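Local atomic coordinates of acinetobacter secreted protease CpaA (Acinetobacter nosocomialis M2, PDB entry 6O38), a protein that acts as a zinc metalloprotease that is secreted by the type II system and probably depends on its chaperone CpaB to get there. Residues 260-265 with 301-306; 225-230 with 276-281; 14-19 with 23-28; 395-400 with 459-464. One frame throughout, in Å; residues are numbered along the deposited sequence.

Contact 1: residues 260-265 with 301-306; sequences TLKTGD and MTQPTL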
loop_
_atom_site.group_PDB
_atom_site.type_symbol
_atom_site.label_atom_id
_atom_site.label_comp_id
_atom_site.label_asym_id
_atom_site.label_seq_id
_atom_site.Cartn_x
_atom_site.Cartn_y
_atom_site.Cartn_z
ATOM N N THR A 260 0.276 -9.641 -21.946
ATOM C CA THR A 260 -0.973 -10.018 -22.594
ATOM C C THR A 260 -2.144 -9.360 -21.874
ATOM O O THR A 260 -2.230 -9.403 -20.643
ATOM C CB THR A 260 -1.142 -11.539 -22.612
ATOM O OG1 THR A 260 -0.085 -12.128 -23.377
ATOM C CG2 THR A 260 -2.477 -11.922 -23.231
ATOM N N LEU A 261 -3.040 -8.753 -22.648
ATOM C CA LEU A 261 -4.165 -7.988 -22.116
ATOM C C LEU A 261 -5.430 -8.827 -22.267
ATOM O O LEU A 261 -6.014 -8.901 -23.351
ATOM C CB LEU A 261 -4.286 -6.653 -22.844
ATOM C CG LEU A 261 -5.343 -5.671 -22.346
ATOM C CD1 LEU A 261 -4.951 -5.096 -20.995
ATOM C CD2 LEU A 261 -5.557 -4.567 -23.367
ATOM N N LYS A 262 -5.856 -9.456 -21.175
ATOM C CA LYS A 262 -7.034 -10.307 -21.171
ATOM C C LYS A 262 -8.238 -9.542 -20.627
ATOM O O LYS A 262 -8.150 -8.373 -20.244
ATOM C CB LYS A 262 -6.779 -11.575 -20.356
ATOM C CG LYS A 262 -5.616 -12.416 -20.851
ATOM C CD LYS A 262 -5.431 -13.655 -19.988
ATOM C CE LYS A 262 -5.143 -13.281 -18.541
ATOM N NZ LYS A 262 -4.002 -12.330 -18.421
ATOM N N THR A 263 -9.386 -10.220 -20.604
ATOM C CA THR A 263 -10.605 -9.631 -20.068
ATOM C C THR A 263 -10.416 -9.247 -18.605
ATOM O O THR A 263 -10.035 -10.078 -17.776
ATOM C CB THR A 263 -11.772 -10.609 -20.210
ATOM O OG1 THR A 263 -11.833 -11.088 -21.559
ATOM C CG2 THR A 263 -13.086 -9.926 -19.860
ATOM N N GLY A 264 -10.688 -7.982 -18.292
ATOM C CA GLY A 264 -10.549 -7.474 -16.945
ATOM C C GLY A 264 -9.144 -7.092 -16.535
ATOM O O GLY A 264 -8.963 -6.573 -15.425
ATOM N N ASP A 265 -8.145 -7.328 -17.381
ATOM C CA ASP A 265 -6.772 -6.996 -17.030
ATOM C C ASP A 265 -6.547 -5.486 -17.059
ATOM O O ASP A 265 -7.269 -4.729 -17.716
ATOM C CB ASP A 265 -5.788 -7.680 -17.979
ATOM C CG ASP A 265 -5.619 -9.157 -17.681
ATOM O OD1 ASP A 265 -6.250 -9.651 -16.722
ATOM O OD2 ASP A 265 -4.847 -9.822 -18.404
HETATM N N MSE A 301 2.469 -18.698 -19.737
HETATM C CA MSE A 301 2.280 -17.355 -19.200
HETATM C C MSE A 301 1.398 -16.487 -20.092
HETATM O O MSE A 301 1.671 -16.318 -21.282
HETATM C CB MSE A 301 3.633 -16.670 -18.995
HETATM C CG MSE A 301 4.628 -17.474 -18.173
HETATM SE SE MSE A 301 4.120 -17.702 -16.304
HETATM C CE MSE A 301 4.189 -15.842 -15.728
ATOM N N THR A 302 0.328 -15.948 -19.506
ATOM C CA THR A 302 -0.509 -14.951 -20.164
ATOM C C THR A 302 -0.482 -13.619 -19.427
ATOM O O THR A 302 -1.334 -12.760 -19.685
ATOM C CB THR A 302 -1.953 -15.447 -20.286
ATOM O OG1 THR A 302 -2.484 -15.705 -18.979
ATOM C CG2 THR A 302 -2.017 -16.720 -21.117
ATOM N N GLN A 303 0.470 -13.431 -18.514
ATOM C CA GLN A 303 0.656 -12.203 -17.753
ATOM C C GLN A 303 2.036 -12.251 -17.105
ATOM O O GLN A 303 2.659 -13.320 -17.075
ATOM C CB GLN A 303 -0.452 -12.038 -16.701
ATOM C CG GLN A 303 -0.526 -13.142 -15.659
ATOM C CD GLN A 303 -1.110 -14.430 -16.203
ATOM O OE1 GLN A 303 -2.228 -14.450 -16.718
ATOM N NE2 GLN A 303 -0.354 -15.516 -16.089
ATOM N N PRO A 304 2.560 -11.132 -16.599
ATOM C CA PRO A 304 3.937 -11.149 -16.076
ATOM C C PRO A 304 4.162 -12.073 -14.886
ATOM O O PRO A 304 5.311 -12.470 -14.654
ATOM C CB PRO A 304 4.183 -9.683 -15.696
ATOM C CG PRO A 304 3.287 -8.917 -16.597
ATOM C CD PRO A 304 2.047 -9.754 -16.716
ATOM N N THR A 305 3.129 -12.431 -14.122
ATOM C CA THR A 305 3.337 -13.205 -12.906
ATOM C C THR A 305 2.226 -14.227 -12.716
ATOM O O THR A 305 1.059 -13.974 -13.037
ATOM C CB THR A 305 3.396 -12.286 -11.673
ATOM O OG1 THR A 305 4.250 -11.170 -11.945
ATOM C CG2 THR A 305 3.921 -13.035 -10.457
ATOM N N LEU A 306 2.603 -15.386 -12.176
ATOM C CA LEU A 306 1.669 -16.449 -11.840
ATOM C C LEU A 306 1.995 -16.951 -10.443
ATOM O O LEU A 306 3.157 -17.251 -10.150
ATOM C CB LEU A 306 1.755 -17.604 -12.849
ATOM C CG LEU A 306 1.091 -18.923 -12.434
ATOM C CD1 LEU A 306 -0.425 -18.821 -12.500
ATOM C CD2 LEU A 306 1.593 -20.085 -13.286
#
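Lys262 reaches across to the backbone of Thr302 and the side chain of Gln303; its ammonium makes the polar part of the contact, while CD and CE lie against Thr302 OG1. NZ gives one bond to Thr302 O at 3.0 Å, approaching from above the carbonyl plane, and a weak one to Gln303 OE1 at 3.2 Å. A third acceptor comes from its own turn: Asp265 OD2 receives NZ on its syn lone pair in a salt bridge of 2.6 Å. Bends at chi3 (-60°) and chi4 (-53°) swing the lysine tip round so that it can serve all three oxygens. Asp265 OD2 also takes the Lys262 backbone N-H, which pins the carboxylate inside the type II turn 262-265. Opposite, Thr302 OG1 donates to Gln303 OE1 at 2.6 Å, fixing the amide oxygen that the ammonium meets. Thr260 completes this close part, its CB against Thr302 O. The loose side is the tip of the turn, where Thr263 and Gly264 are exposed, well away from 301-306, though Thr263 OG1 is bonded to Ala242 O. Behind the contact, Gln303 and Pro304 lean on Tyr267 of strand 266-272, and Thr305 lies against strand 277-288, where one StcE-type beta-sandwich passes into the next.

Contact 2: residues 225-230 with 276-281; sequences TLPTTA and GYWQLI. With SO4 (sulfate ion), chain P.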
loop_
_atom_site.group_PDB
_atom_site.type_symbol
_atom_site.label_atom_id
_atom_site.label_comp_id
_atom_site.label_asym_id
_atom_site.label_seq_id
_atom_site.Cartn_x
_atom_site.Cartn_y
_atom_site.Cartn_z
ATOM N N THR A 225 1.443 -0.424 -29.205
ATOM C CA THR A 225 2.800 0.036 -28.935
ATOM C C THR A 225 2.750 1.370 -28.203
ATOM O O THR A 225 2.099 2.312 -28.665
ATOM C CB THR A 225 3.604 0.178 -30.231
ATOM O OG1 THR A 225 3.612 -1.072 -30.931
ATOM C CG2 THR A 225 5.036 0.593 -29.928
ATOM N N LEU A 226 3.442 1.444 -27.066
ATOM C CA LEU A 226 3.532 2.678 -26.307
ATOM C C LEU A 226 4.377 3.711 -27.051
ATOM O O LEU A 226 5.150 3.366 -27.949
ATOM C CB LEU A 226 4.131 2.407 -24.928
ATOM C CG LEU A 226 3.351 1.497 -23.978
ATOM C CD1 LEU A 226 3.818 1.710 -22.548
ATOM C CD2 LEU A 226 1.854 1.739 -24.091
ATOM N N PRO A 227 4.236 4.993 -26.704
ATOM C CA PRO A 227 5.092 6.016 -27.315
ATOM C C PRO A 227 6.561 5.765 -27.013
ATOM O O PRO A 227 6.917 5.130 -26.018
ATOM C CB PRO A 227 4.606 7.320 -26.670
ATOM C CG PRO A 227 3.213 7.033 -26.239
ATOM C CD PRO A 227 3.198 5.587 -25.844
ATOM N N THR A 228 7.421 6.275 -27.896
ATOM C CA THR A 228 8.857 6.123 -27.716
ATOM C C THR A 228 9.402 7.049 -26.641
ATOM O O THR A 228 10.452 6.757 -26.057
ATOM C CB THR A 228 9.584 6.412 -29.030
ATOM O OG1 THR A 228 8.793 7.311 -29.815
ATOM C CG2 THR A 228 9.756 5.130 -29.821
ATOM N N THR A 229 8.706 8.149 -26.366
ATOM C CA THR A 229 9.164 9.144 -25.410
ATOM C C THR A 229 7.957 9.872 -24.839
ATOM O O THR A 229 6.874 9.885 -25.429
ATOM C CB THR A 229 10.132 10.143 -26.055
ATOM O OG1 THR A 229 10.735 10.953 -25.039
ATOM C CG2 THR A 229 9.397 11.039 -27.044
ATOM N N ALA A 230 8.158 10.466 -23.669
ATOM C CA ALA A 230 7.139 11.274 -23.010
ATOM C C ALA A 230 7.843 12.213 -22.039
ATOM O O ALA A 230 9.076 12.281 -21.999
ATOM C CB ALA A 230 6.104 10.387 -22.310
ATOM N N GLY A 276 14.842 6.826 -20.174
ATOM C CA GLY A 276 14.329 6.822 -21.530
ATOM C C GLY A 276 13.440 5.656 -21.898
ATOM O O GLY A 276 13.443 5.233 -23.059
ATOM N N TYR A 277 12.673 5.121 -20.950
ATOM C CA TYR A 277 11.740 4.047 -21.258
ATOM C C TYR A 277 10.535 4.133 -20.330
ATOM O O TYR A 277 10.516 4.902 -19.365
ATOM C CB TYR A 277 12.411 2.667 -21.166
ATOM C CG TYR A 277 13.201 2.392 -19.896
ATOM C CD1 TYR A 277 12.644 2.592 -18.637
ATOM C CD2 TYR A 277 14.497 1.897 -19.963
ATOM C CE1 TYR A 277 13.363 2.329 -17.486
ATOM C CE2 TYR A 277 15.221 1.630 -18.817
ATOM C CZ TYR A 277 14.649 1.846 -17.582
ATOM O OH TYR A 277 15.367 1.582 -16.439
ATOM N N TRP A 278 9.526 3.321 -20.633
ATOM C CA TRP A 278 8.351 3.181 -19.783
ATOM C C TRP A 278 8.618 2.096 -18.747
ATOM O O TRP A 278 8.934 0.955 -19.103
ATOM C CB TRP A 278 7.113 2.832 -20.608
ATOM C CG TRP A 278 6.654 3.921 -21.528
ATOM C CD1 TRP A 278 7.016 4.101 -22.831
ATOM C CD2 TRP A 278 5.739 4.979 -21.217
ATOM N NE1 TRP A 278 6.385 5.206 -23.350
ATOM C CE2 TRP A 278 5.596 5.763 -22.379
ATOM C CE3 TRP A 278 5.029 5.340 -20.068
ATOM C CZ2 TRP A 278 4.773 6.886 -22.425
ATOM C CZ3 TRP A 278 4.213 6.454 -20.115
ATOM C CH2 TRP A 278 4.092 7.214 -21.286
ATOM N N GLN A 279 8.500 2.451 -17.472
ATOM C CA GLN A 279 8.631 1.491 -16.385
ATOM C C GLN A 279 7.286 0.822 -16.133
ATOM O O GLN A 279 6.253 1.495 -16.080
ATOM C CB GLN A 279 9.132 2.179 -15.114
ATOM C CG GLN A 279 9.264 1.255 -13.910
ATOM C CD GLN A 279 10.514 0.396 -13.964
ATOM O OE1 GLN A 279 11.309 0.490 -14.900
ATOM N NE2 GLN A 279 10.695 -0.448 -12.954
ATOM N N LEU A 280 7.301 -0.501 -15.988
ATOM C CA LEU A 280 6.087 -1.252 -15.682
ATOM C C LEU A 280 5.867 -1.230 -14.175
ATOM O O LEU A 280 6.633 -1.836 -13.418
ATOM C CB LEU A 280 6.195 -2.682 -16.204
ATOM C CG LEU A 280 5.045 -3.622 -15.838
ATOM C CD1 LEU A 280 3.744 -3.153 -16.472
ATOM C CD2 LEU A 280 5.362 -5.052 -16.252
ATOM N N ILE A 281 4.820 -0.533 -13.735
ATOM C CA ILE A 281 4.556 -0.351 -12.310
ATOM C C ILE A 281 3.327 -1.108 -11.828
ATOM O O ILE A 281 3.109 -1.182 -10.608
ATOM C CB ILE A 281 4.427 1.144 -11.948
ATOM C CG1 ILE A 281 3.268 1.783 -12.715
ATOM C CG2 ILE A 281 5.729 1.875 -12.234
ATOM C CD1 ILE A 281 3.073 3.251 -12.409
HETATM S S SO4 P . 18.202 0.504 -15.514
HETATM O O1 SO4 P . 19.604 0.835 -15.280
HETATM O O2 SO4 P . 18.082 -0.916 -15.833
HETATM O O3 SO4 P . 17.426 0.802 -14.315
HETATM O O4 SO4 P . 17.694 1.296 -16.631
HETATM O O HOH W 1 13.074 7.229 -25.198
#
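Trp278 is the bump of this contact, and the hollow that receives it is formed by Leu226, Pro227 and Ala230. The indole enters nitrogen edge first: NE1 donates to Pro227 O at 2.7 Å, with an N-H...O angle of 146°, and the oxygen stays near the ring plane. Leu226 covers one face, its CD1 forming a CH-pi contact 4.0 Å from the centroid of the five-membered ring of Trp278 and only 19° off the normal. Farther out, the benzene part fits between two smaller projections. Pro227 CD lies 4.0 Å from Trp278 CZ2, and Ala230 CB touches the same carbon obliquely at 3.7 Å. With CG of Trp278 beside its backbone N (chi1 -67°), the ring is directed off the strand into this groove. At the strand's start, one water bridges Thr228 O and Gly276 O; Gly276 and Tyr277 form a G1 beta bulge opposite Val272. Tyr277 starts away from the loop, and its hydroxyl donates to O4 of a sulfate ion, probably from the crystallisation liquor. Within the StcE-type beta-sandwich, Tyr271 adds an edge-to-face ring to Trp278, while Phe269 of strand 266-272 and Ile236 of strand 235-240 pack against the same indole.

Contact 3: residues 14-19 with 23-28; sequences GSIPTG and LEFSLA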
loop_
_atom_site.group_PDB
_atom_site.type_symbol
_atom_site.label_atom_id
_atom_site.label_comp_id
_atom_site.label_asym_id
_atom_site.label_seq_id
_atom_site.Cartn_x
_atom_site.Cartn_y
_atom_site.Cartn_z
ATOM N N GLY A 14 -20.260 14.865 14.587
ATOM C CA GLY A 14 -19.867 15.517 13.356
ATOM C C GLY A 14 -20.812 15.326 12.196
ATOM O O GLY A 14 -20.601 15.913 11.132
ATOM N N SER A 15 -21.854 14.518 12.369
ATOM C CA SER A 15 -22.847 14.298 11.321
ATOM C C SER A 15 -23.706 15.548 11.196
ATOM O O SER A 15 -24.654 15.744 11.958
ATOM C CB SER A 15 -23.695 13.072 11.637
ATOM O OG SER A 15 -22.895 11.906 11.726
ATOM N N ILE A 16 -23.367 16.404 10.238
ATOM C CA ILE A 16 -24.106 17.640 9.995
ATOM C C ILE A 16 -25.526 17.279 9.578
ATOM O O ILE A 16 -25.721 16.607 8.555
ATOM C CB ILE A 16 -23.403 18.506 8.937
ATOM C CG1 ILE A 16 -21.979 18.835 9.387
ATOM C CG2 ILE A 16 -24.185 19.781 8.685
ATOM C CD1 ILE A 16 -21.214 19.703 8.414
ATOM N N PRO A 17 -26.541 17.690 10.333
ATOM C CA PRO A 17 -27.901 17.215 10.075
ATOM C C PRO A 17 -28.525 17.868 8.850
ATOM O O PRO A 17 -28.105 18.928 8.384
ATOM C CB PRO A 17 -28.657 17.610 11.348
ATOM C CG PRO A 17 -27.932 18.814 11.837
ATOM C CD PRO A 17 -26.480 18.595 11.495
ATOM N N THR A 18 -29.554 17.201 8.336
ATOM C CA THR A 18 -30.291 17.670 7.175
ATOM C C THR A 18 -31.514 18.472 7.613
ATOM O O THR A 18 -31.800 18.625 8.803
ATOM C CB THR A 18 -30.703 16.491 6.296
ATOM O OG1 THR A 18 -31.349 16.977 5.113
ATOM C CG2 THR A 18 -31.659 15.576 7.048
ATOM N N GLY A 19 -32.250 18.992 6.633
ATOM C CA GLY A 19 -33.465 19.734 6.892
ATOM C C GLY A 19 -33.311 21.238 6.925
ATOM O O GLY A 19 -34.317 21.939 7.089
ATOM N N LEU A 23 -27.397 26.244 6.257
ATOM C CA LEU A 23 -26.829 25.819 7.527
ATOM C C LEU A 23 -25.362 26.219 7.617
ATOM O O LEU A 23 -24.640 26.231 6.616
ATOM C CB LEU A 23 -26.973 24.304 7.702
ATOM C CG LEU A 23 -26.473 23.673 9.004
ATOM C CD1 LEU A 23 -27.070 24.379 10.209
ATOM C CD2 LEU A 23 -26.814 22.195 9.030
ATOM N N GLU A 24 -24.928 26.547 8.833
ATOM C CA GLU A 24 -23.544 26.919 9.107
ATOM C C GLU A 24 -23.064 26.125 10.316
ATOM O O GLU A 24 -23.550 26.332 11.432
ATOM C CB GLU A 24 -23.413 28.422 9.349
ATOM C CG GLU A 24 -21.979 28.918 9.385
ATOM C CD GLU A 24 -21.877 30.417 9.192
ATOM O OE1 GLU A 24 -22.604 31.161 9.882
ATOM O OE2 GLU A 24 -21.077 30.848 8.336
ATOM N N PHE A 25 -22.112 25.223 10.091
ATOM C CA PHE A 25 -21.573 24.360 11.135
ATOM C C PHE A 25 -20.216 24.902 11.567
ATOM O O PHE A 25 -19.278 24.946 10.764
ATOM C CB PHE A 25 -21.453 22.922 10.630
ATOM C CG PHE A 25 -21.264 21.906 11.718
ATOM C CD1 PHE A 25 -22.349 21.431 12.435
ATOM C CD2 PHE A 25 -20.005 21.411 12.014
ATOM C CE1 PHE A 25 -22.182 20.491 13.434
ATOM C CE2 PHE A 25 -19.830 20.470 13.011
ATOM C CZ PHE A 25 -20.921 20.009 13.722
ATOM N N SER A 26 -20.113 25.311 12.829
ATOM C CA SER A 26 -18.925 25.976 13.344
ATOM C C SER A 26 -18.204 25.091 14.353
ATOM O O SER A 26 -18.837 24.438 15.189
ATOM C CB SER A 26 -19.287 27.313 13.997
ATOM O OG SER A 26 -19.853 28.205 13.052
ATOM N N LEU A 27 -16.876 25.080 14.267
ATOM C CA LEU A 27 -16.017 24.346 15.187
ATOM C C LEU A 27 -15.168 25.335 15.974
ATOM O O LEU A 27 -14.609 26.275 15.397
ATOM C CB LEU A 27 -15.121 23.362 14.430
ATOM C CG LEU A 27 -15.809 22.208 13.697
ATOM C CD1 LEU A 27 -14.950 21.720 12.544
ATOM C CD2 LEU A 27 -16.101 21.068 14.658
ATOM N N ALA A 28 -15.074 25.124 17.285
ATOM C CA ALA A 28 -14.298 25.989 18.162
ATOM C C ALA A 28 -13.479 25.120 19.110
ATOM O O ALA A 28 -13.552 23.888 19.073
ATOM C CB ALA A 28 -15.204 26.957 18.933
#
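The flat group here is the Phe25 ring, and Ile16 covers one of its faces. CG1 of Ile16 stands 4.0 Å from the ring centroid and 16° off the normal, a CH-pi contact displaced toward the CG side of the ring. The delta methyl continues past that rim, so that Ile16 CD1 meets Phe25 CB at 3.9 Å. Pro7 and Leu36 add further packing around the phenyl group. The second branch of the isoleucine serves a different neighbour: CG2, which lies anti to the backbone N (CG1 at chi1 -58°), touches Leu23 CD2 at 3.6 Å. One beta-branched side chain thus straddles two residues of the strand, as the alternation of strand 22-27 allows. Leu23 and Phe25 turn their side chains toward the loop, whereas Glu24 between them faces away and forms a salt bridge with Arg51. In this N-terminal StcE-type beta-sandwich region, the loop between strands 3-5 and 22-27 is laid over the apolar side of the strand that follows it. Ile16 also packs on Ile48 and Ile50 of strand 47-52, and the loop backbone is bonded to Ser37. Toward the far end of the patch, the same Leu23 CD2 lies beneath Pro17, 3.6 Å from Pro17 O and 4.4 Å from Pro17 CD.

Contact 4: residues 395-400 with 459-464; sequences KLRMIE and YYQGNE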
loop_
_atom_site.group_PDB
_atom_site.type_symbol
_atom_site.label_atom_id
_atom_site.label_comp_id
_atom_site.label_asym_id
_atom_site.label_seq_id
_atom_site.Cartn_x
_atom_site.Cartn_y
_atom_site.Cartn_z
ATOM N N LYS A 395 1.268 -16.180 18.915
ATOM C CA LYS A 395 1.679 -16.819 17.670
ATOM C C LYS A 395 1.165 -16.044 16.463
ATOM O O LYS A 395 1.864 -15.916 15.451
ATOM C CB LYS A 395 1.187 -18.267 17.634
ATOM C CG LYS A 395 1.837 -19.118 16.555
ATOM C CD LYS A 395 1.471 -20.584 16.712
ATOM C CE LYS A 395 1.950 -21.408 15.527
ATOM N NZ LYS A 395 1.546 -20.811 14.223
ATOM N N LEU A 396 -0.060 -15.519 16.555
ATOM C CA LEU A 396 -0.634 -14.751 15.455
ATOM C C LEU A 396 0.174 -13.492 15.169
ATOM O O LEU A 396 0.336 -13.100 14.007
ATOM C CB LEU A 396 -2.084 -14.389 15.774
ATOM C CG LEU A 396 -2.912 -13.805 14.629
ATOM C CD1 LEU A 396 -2.626 -14.544 13.335
ATOM C CD2 LEU A 396 -4.395 -13.840 14.965
ATOM N N ARG A 397 0.680 -12.838 16.218
ATOM C CA ARG A 397 1.402 -11.583 16.033
ATOM C C ARG A 397 2.678 -11.790 15.226
ATOM O O ARG A 397 3.007 -10.979 14.352
ATOM C CB ARG A 397 1.722 -10.965 17.393
ATOM C CG ARG A 397 2.025 -9.477 17.353
ATOM C CD ARG A 397 2.352 -8.965 18.744
ATOM N NE ARG A 397 2.308 -7.508 18.826
ATOM C CZ ARG A 397 3.371 -6.721 18.702
ATOM N NH1 ARG A 397 4.568 -7.247 18.482
ATOM N NH2 ARG A 397 3.235 -5.405 18.795
HETATM N N MSE A 398 3.405 -12.868 15.500
HETATM C CA MSE A 398 4.669 -13.128 14.822
HETATM C C MSE A 398 4.452 -13.587 13.384
HETATM O O MSE A 398 5.246 -13.268 12.500
HETATM C CB MSE A 398 5.481 -14.170 15.595
HETATM C CG MSE A 398 5.649 -13.843 17.069
HETATM SE SE MSE A 398 7.047 -14.889 17.932
HETATM C CE MSE A 398 8.585 -14.171 16.970
ATOM N N ILE A 399 3.372 -14.340 13.158
ATOM C CA ILE A 399 3.066 -14.815 11.811
ATOM C C ILE A 399 2.778 -13.641 10.883
ATOM O O ILE A 399 3.241 -13.609 9.736
ATOM C CB ILE A 399 1.893 -15.813 11.848
ATOM C CG1 ILE A 399 2.331 -17.123 12.507
ATOM C CG2 ILE A 399 1.364 -16.074 10.447
ATOM C CD1 ILE A 399 3.619 -17.690 11.945
ATOM N N GLU A 400 2.017 -12.655 11.364
ATOM C CA GLU A 400 1.760 -11.466 10.558
ATOM C C GLU A 400 3.047 -10.701 10.274
ATOM O O GLU A 400 3.176 -10.074 9.217
ATOM C CB GLU A 400 0.744 -10.563 11.257
ATOM C CG GLU A 400 -0.635 -11.187 11.420
ATOM C CD GLU A 400 -1.209 -11.707 10.112
ATOM O OE1 GLU A 400 -1.007 -11.055 9.066
ATOM O OE2 GLU A 400 -1.863 -12.770 10.133
ATOM N N TYR A 459 14.143 -15.561 16.043
ATOM C CA TYR A 459 13.529 -14.275 16.330
ATOM C C TYR A 459 12.750 -14.375 17.634
ATOM O O TYR A 459 12.064 -15.371 17.884
ATOM C CB TYR A 459 12.606 -13.830 15.192
ATOM C CG TYR A 459 12.283 -12.356 15.220
ATOM C CD1 TYR A 459 11.200 -11.878 15.942
ATOM C CD2 TYR A 459 13.070 -11.441 14.533
ATOM C CE1 TYR A 459 10.905 -10.533 15.974
ATOM C CE2 TYR A 459 12.782 -10.091 14.559
ATOM C CZ TYR A 459 11.698 -9.642 15.281
ATOM O OH TYR A 459 11.406 -8.297 15.312
ATOM N N TYR A 460 12.860 -13.338 18.461
ATOM C CA TYR A 460 12.355 -13.357 19.827
ATOM C C TYR A 460 11.338 -12.243 20.025
ATOM O O TYR A 460 11.590 -11.091 19.654
ATOM C CB TYR A 460 13.503 -13.213 20.830
ATOM C CG TYR A 460 13.063 -13.153 22.275
ATOM C CD1 TYR A 460 12.495 -14.257 22.895
ATOM C CD2 TYR A 460 13.226 -11.993 23.022
ATOM C CE1 TYR A 460 12.096 -14.207 24.217
ATOM C CE2 TYR A 460 12.830 -11.934 24.344
ATOM C CZ TYR A 460 12.266 -13.044 24.936
ATOM O OH TYR A 460 11.871 -12.988 26.253
ATOM N N GLN A 461 10.192 -12.591 20.606
ATOM C CA GLN A 461 9.139 -11.639 20.944
ATOM C C GLN A 461 8.990 -11.628 22.460
ATOM O O GLN A 461 8.485 -12.593 23.044
ATOM C CB GLN A 461 7.826 -12.014 20.257
ATOM C CG GLN A 461 6.616 -11.223 20.724
ATOM C CD GLN A 461 5.374 -11.536 19.912
ATOM O OE1 GLN A 461 5.072 -10.856 18.931
ATOM N NE2 GLN A 461 4.649 -12.575 20.314
ATOM N N GLY A 462 9.429 -10.540 23.096
ATOM C CA GLY A 462 9.477 -10.462 24.542
ATOM C C GLY A 462 8.749 -9.236 25.069
ATOM O O GLY A 462 8.211 -8.429 24.307
ATOM N N ASN A 463 8.740 -9.126 26.397
ATOM C CA ASN A 463 8.106 -8.009 27.089
ATOM C C ASN A 463 9.096 -7.226 27.945
ATOM O O ASN A 463 8.681 -6.352 28.717
ATOM C CB ASN A 463 6.939 -8.513 27.945
ATOM C CG ASN A 463 6.002 -7.398 28.378
ATOM O OD1 ASN A 463 5.699 -6.491 27.602
ATOM N ND2 ASN A 463 5.544 -7.459 29.623
ATOM N N GLU A 464 10.388 -7.517 27.832
ATOM C CA GLU A 464 11.391 -6.779 28.580
ATOM C C GLU A 464 11.531 -5.363 28.021
ATOM O O GLU A 464 11.330 -5.135 26.826
ATOM C CB GLU A 464 12.739 -7.495 28.524
ATOM C CG GLU A 464 12.714 -8.948 28.997
ATOM C CD GLU A 464 12.181 -9.907 27.944
ATOM O OE1 GLU A 464 12.111 -9.510 26.761
ATOM O OE2 GLU A 464 11.834 -11.054 28.294
#
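In the reprolysin-like catalytic domain, a metzincin by its HExxHxxGxxH sequence, helix 391-411 packs across a strand of the central sheet, and Met398 meets Tyr459 and Gln461 where they cross. The short axes of helix 395-400 and strand 459-462 run 10.3 Å apart at an angle of 135°. Met398, present as selenomethionine, lies along the interface: a bend at chi3 (66°) turns CE to the edge of the Tyr459 ring, 3.6 Å from CD1, while SE passes over Gln461 CB at 3.8 Å. Tyr459 in turn touches residues of the zinc-binding motif, its side chain about 10 Å from the zinc ion, and its hydroxyl is bonded to Asn486. The helix thus backs the layer, with Tyr459 in it, that packs on the zinc-binding motif of His498, His502 and His508. The buried amide of Gln461 is held by its nitrogen, which is bonded to Ser381 OG and to Ala394 O just before the helical segment. Arg397, extended from CG to NE, runs past the amide; its NH2 is bonded to Cys491 O, and its NE forms a salt bridge with Glu153 of the chaperone CpaB. Its guanidinium plane is turned 62° from the amide plane, and Gln461 OE1 sits at its edge, 3.3 Å from Arg397 CD.

From the N terminus, contact 3 comes first and closes a very short loop, with three residues between its segments, inside the first beta-sandwich. The chain then runs on to contacts 2 and 1, which cross: 225-230 is followed by 260-265, then 276-281, then 301-306. Contact 2 stays within one sandwich, whereas contact 1 ties that sandwich to the start of the next; their centres are about 19 Å apart, and strands 277-288 and 305-310 are parallel neighbours. Contact 4 opens only after both have closed, spanning 58 residues to join helix and strand in the protease domain. None is nested in another, and contacts 3 and 4 lie about 45 Å apart between centres.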